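Agmatine ureohydrolase (Thermoplasma volcanium GSS1, PDB 3PZL) probably hydrolyses agmatine to putrescine and urea, as a member of the arginase family that binds two manganese ions per subunit. Local coordinates at residues B[42-47]-B[121-126]. Numbering follows the deposited sequence.
Sequences IPFDNT and GGEHSI. With MN (manganese (II) ion), chain F.
F44 and E123 tie the two loops together through the backbone: E123 N donates to F44 O over 3.0 Å in a nearly straight bond, 176° at the hydrogen, while one residue earlier G122 N makes a weak, bent bond to I42 O. Beyond this anchor the E123 side chain leaves CB with CG anti to its own carbonyl carbon (chi1 -69°) and then runs out extended, which carries the carboxylate past D45 and into the bend at 45-47. There OE1 accepts a hydrogen bond from S125 OG at 3.0 Å, and it also lies 3.2 Å from CE2 of F44, whose ring plane is turned 80° from the carboxylate. S125 OG itself sits near the plane of that ring, at its edge. On the other branch, OE2 is hydrogen-bonded to S48 OG; a weak bond from T47 N to OE2 is doubtful, because OE2 stands too close to D45 C in the model.

Both loops leave the C-terminal ends of neighbouring parallel strands, 37-42 and 116-121, in the alpha/beta arginase fold, and this is the end of the sheet that carries the metal site. The CB of H124, the residue directly after E123, turns away from 42-47: ND1 binds manganese at 2.4 Å, D144, D148 and D229 complete that ion's protein ligands, and NE2 is hydrogen-bonded to S227. Nearer the strand ends, CG2 of I42 meets CG2 of I126 at 3.6 Å, the two side chains lying alongside each other and running in opposite senses, and M119 touches both.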
ATOM      1  N   ILE B  42     -21.869   2.694  14.163  1.00 51.86           N
ATOM      2  CA  ILE B  42     -22.229   1.307  14.369  1.00 52.41           C
ATOM      3  C   ILE B  42     -21.250   0.452  13.556  1.00 52.48           C
ATOM      4  O   ILE B  42     -21.373   0.344  12.352  1.00 52.69           O
ATOM      5  CB  ILE B  42     -23.718   1.117  13.988  1.00 52.99           C
ATOM      6  CG1 ILE B  42     -24.573   1.698  15.119  1.00 53.33           C
ATOM      7  CG2 ILE B  42     -24.080  -0.351  13.707  1.00 52.69           C
ATOM      8  CD1 ILE B  42     -25.945   2.004  14.729  1.00 55.87           C
ATOM      9  N   PRO B  43     -20.243  -0.126  14.213  1.00 52.80           N
ATOM     10  CA  PRO B  43     -19.187  -0.839  13.519  1.00 52.62           C
ATOM     11  C   PRO B  43     -19.542  -2.288  13.235  1.00 53.23           C
ATOM     12  O   PRO B  43     -19.001  -3.201  13.865  1.00 53.77           O
ATOM     13  CB  PRO B  43     -18.008  -0.758  14.498  1.00 52.16           C
ATOM     14  CG  PRO B  43     -18.581  -0.311  15.797  1.00 52.49           C
ATOM     15  CD  PRO B  43     -20.042  -0.141  15.667  1.00 53.33           C
ATOM     16  N   PHE B  44     -20.448  -2.510  12.298  1.00 53.93           N
ATOM     17  CA  PHE B  44     -20.914  -3.866  12.038  1.00 54.98           C
ATOM     18  C   PHE B  44     -20.735  -4.251  10.582  1.00 55.71           C
ATOM     19  O   PHE B  44     -20.976  -3.467   9.676  1.00 54.71           O
ATOM     20  CB  PHE B  44     -22.359  -4.075  12.477  1.00 54.61           C
ATOM     21  CG  PHE B  44     -22.911  -5.393  12.061  1.00 55.10           C
ATOM     22  CD1 PHE B  44     -22.705  -6.509  12.849  1.00 55.54           C
ATOM     23  CD2 PHE B  44     -23.631  -5.524  10.872  1.00 54.62           C
ATOM     24  CE1 PHE B  44     -23.211  -7.731  12.475  1.00 56.13           C
ATOM     25  CE2 PHE B  44     -24.133  -6.739  10.494  1.00 55.19           C
ATOM     26  CZ  PHE B  44     -23.924  -7.843  11.297  1.00 56.34           C
ATOM     27  N   ASP B  45     -20.377  -5.506  10.366  1.00 57.71           N
ATOM     28  CA  ASP B  45     -19.705  -5.878   9.137  1.00 58.57           C
ATOM     29  C   ASP B  45     -20.005  -7.299   8.742  1.00 58.78           C
ATOM     30  O   ASP B  45     -19.673  -7.714   7.629  1.00 58.64           O
ATOM     31  CB  ASP B  45     -18.204  -5.809   9.417  1.00 58.58           C
ATOM     32  CG  ASP B  45     -17.443  -5.446   8.230  1.00 61.90           C
ATOM     33  OD1 ASP B  45     -18.073  -5.524   7.137  1.00 66.18           O
ATOM     34  OD2 ASP B  45     -16.234  -5.091   8.372  1.00 63.64           O
ATOM     35  N   ASN B  46     -20.590  -8.047   9.673  1.00 59.29           N
ATOM     36  CA  ASN B  46     -20.557  -9.494   9.628  1.00 59.86           C
ATOM     37  C   ASN B  46     -21.601 -10.092   8.697  1.00 60.17           C
ATOM     38  O   ASN B  46     -22.257 -11.096   9.008  1.00 61.37           O
ATOM     39  CB  ASN B  46     -20.672 -10.079  11.043  1.00 60.89           C
ATOM     40  CG  ASN B  46     -19.946 -11.383  11.175  1.00 60.10           C
ATOM     41  OD1 ASN B  46     -18.830 -11.531  10.660  1.00 59.99           O
ATOM     42  ND2 ASN B  46     -20.579 -12.347  11.838  1.00 59.81           N
ATOM     43  N   THR B  47     -21.748  -9.473   7.543  1.00 59.27           N
ATOM     44  CA  THR B  47     -22.556 -10.054   6.492  1.00 59.47           C
ATOM     45  C   THR B  47     -21.903  -9.732   5.135  1.00 58.65           C
ATOM     46  O   THR B  47     -22.397 -10.162   4.082  1.00 58.76           O
ATOM     47  CB  THR B  47     -24.055  -9.573   6.598  1.00 60.13           C
ATOM     48  OG1 THR B  47     -24.944 -10.685   6.483  1.00 60.08           O
ATOM     49  CG2 THR B  47     -24.411  -8.564   5.558  1.00 58.97           C
ATOM     50  N   GLY B 121     -22.119   4.008   9.605  1.00 49.42           N
ATOM     51  CA  GLY B 121     -22.066   2.601   9.757  1.00 49.49           C
ATOM     52  C   GLY B 121     -20.900   1.937   9.094  1.00 49.02           C
ATOM     53  O   GLY B 121     -19.967   2.586   8.651  1.00 47.76           O
ATOM     54  N   GLY B 122     -20.964   0.612   9.133  1.00 49.45           N
ATOM     55  CA  GLY B 122     -20.271  -0.233   8.228  1.00 50.98           C
ATOM     56  C   GLY B 122     -21.325  -0.609   7.196  1.00 52.00           C
ATOM     57  O   GLY B 122     -21.662   0.220   6.315  1.00 52.01           O
ATOM     58  N   GLU B 123     -21.860  -1.830   7.314  1.00 52.34           N
ATOM     59  CA  GLU B 123     -22.799  -2.389   6.321  1.00 53.50           C
ATOM     60  C   GLU B 123     -24.078  -1.604   6.178  1.00 53.61           C
ATOM     61  O   GLU B 123     -24.373  -0.728   6.996  1.00 53.83           O
ATOM     62  CB  GLU B 123     -23.234  -3.787   6.692  1.00 54.45           C
ATOM     63  CG  GLU B 123     -22.201  -4.801   6.586  1.00 55.82           C
ATOM     64  CD  GLU B 123     -22.735  -6.148   6.917  1.00 59.29           C
ATOM     65  OE1 GLU B 123     -23.899  -6.253   7.379  1.00 57.83           O
ATOM     66  OE2 GLU B 123     -21.975  -7.110   6.709  1.00 63.17           O
ATOM     67  N   HIS B 124     -24.831  -1.953   5.138  1.00 53.41           N
ATOM     68  CA  HIS B 124     -26.092  -1.293   4.818  1.00 54.27           C
ATOM     69  C   HIS B 124     -27.242  -1.880   5.622  1.00 55.36           C
ATOM     70  O   HIS B 124     -28.301  -1.272   5.731  1.00 56.41           O
ATOM     71  CB  HIS B 124     -26.408  -1.385   3.322  1.00 53.31           C
ATOM     72  CG  HIS B 124     -27.328  -0.318   2.838  1.00 51.93           C
ATOM     73  ND1 HIS B 124     -27.585  -0.115   1.486  1.00 51.76           N
ATOM     74  CD2 HIS B 124     -28.041   0.619   3.527  1.00 48.78           C
ATOM     75  CE1 HIS B 124     -28.440   0.890   1.368  1.00 51.98           C
ATOM     76  NE2 HIS B 124     -28.740   1.343   2.590  1.00 49.88           N
ATOM     77  N   SER B 125     -27.043  -3.050   6.201  1.00 55.63           N
ATOM     78  CA  SER B 125     -28.145  -3.688   6.875  1.00 56.69           C
ATOM     79  C   SER B 125     -28.500  -2.993   8.174  1.00 56.28           C
ATOM     80  O   SER B 125     -29.559  -3.250   8.722  1.00 57.98           O
ATOM     81  CB  SER B 125     -27.853  -5.153   7.128  1.00 57.28           C
ATOM     82  OG  SER B 125     -26.671  -5.285   7.902  1.00 60.71           O
ATOM     83  N   ILE B 126     -27.655  -2.101   8.669  1.00 54.64           N
ATOM     84  CA  ILE B 126     -28.035  -1.337   9.841  1.00 53.89           C
ATOM     85  C   ILE B 126     -29.220  -0.409   9.587  1.00 54.15           C
ATOM     86  O   ILE B 126     -29.920  -0.031  10.526  1.00 54.81           O
ATOM     87  CB  ILE B 126     -26.875  -0.555  10.388  1.00 53.35           C
ATOM     88  CG1 ILE B 126     -26.342   0.441   9.360  1.00 52.40           C
ATOM     89  CG2 ILE B 126     -25.775  -1.509  10.805  1.00 54.69           C
ATOM     90  CD1 ILE B 126     -25.273   1.374   9.887  1.00 49.00           C
TER
HETATM   91 MN    MN F 314     -26.747  -1.867   0.051  1.00 56.27          MN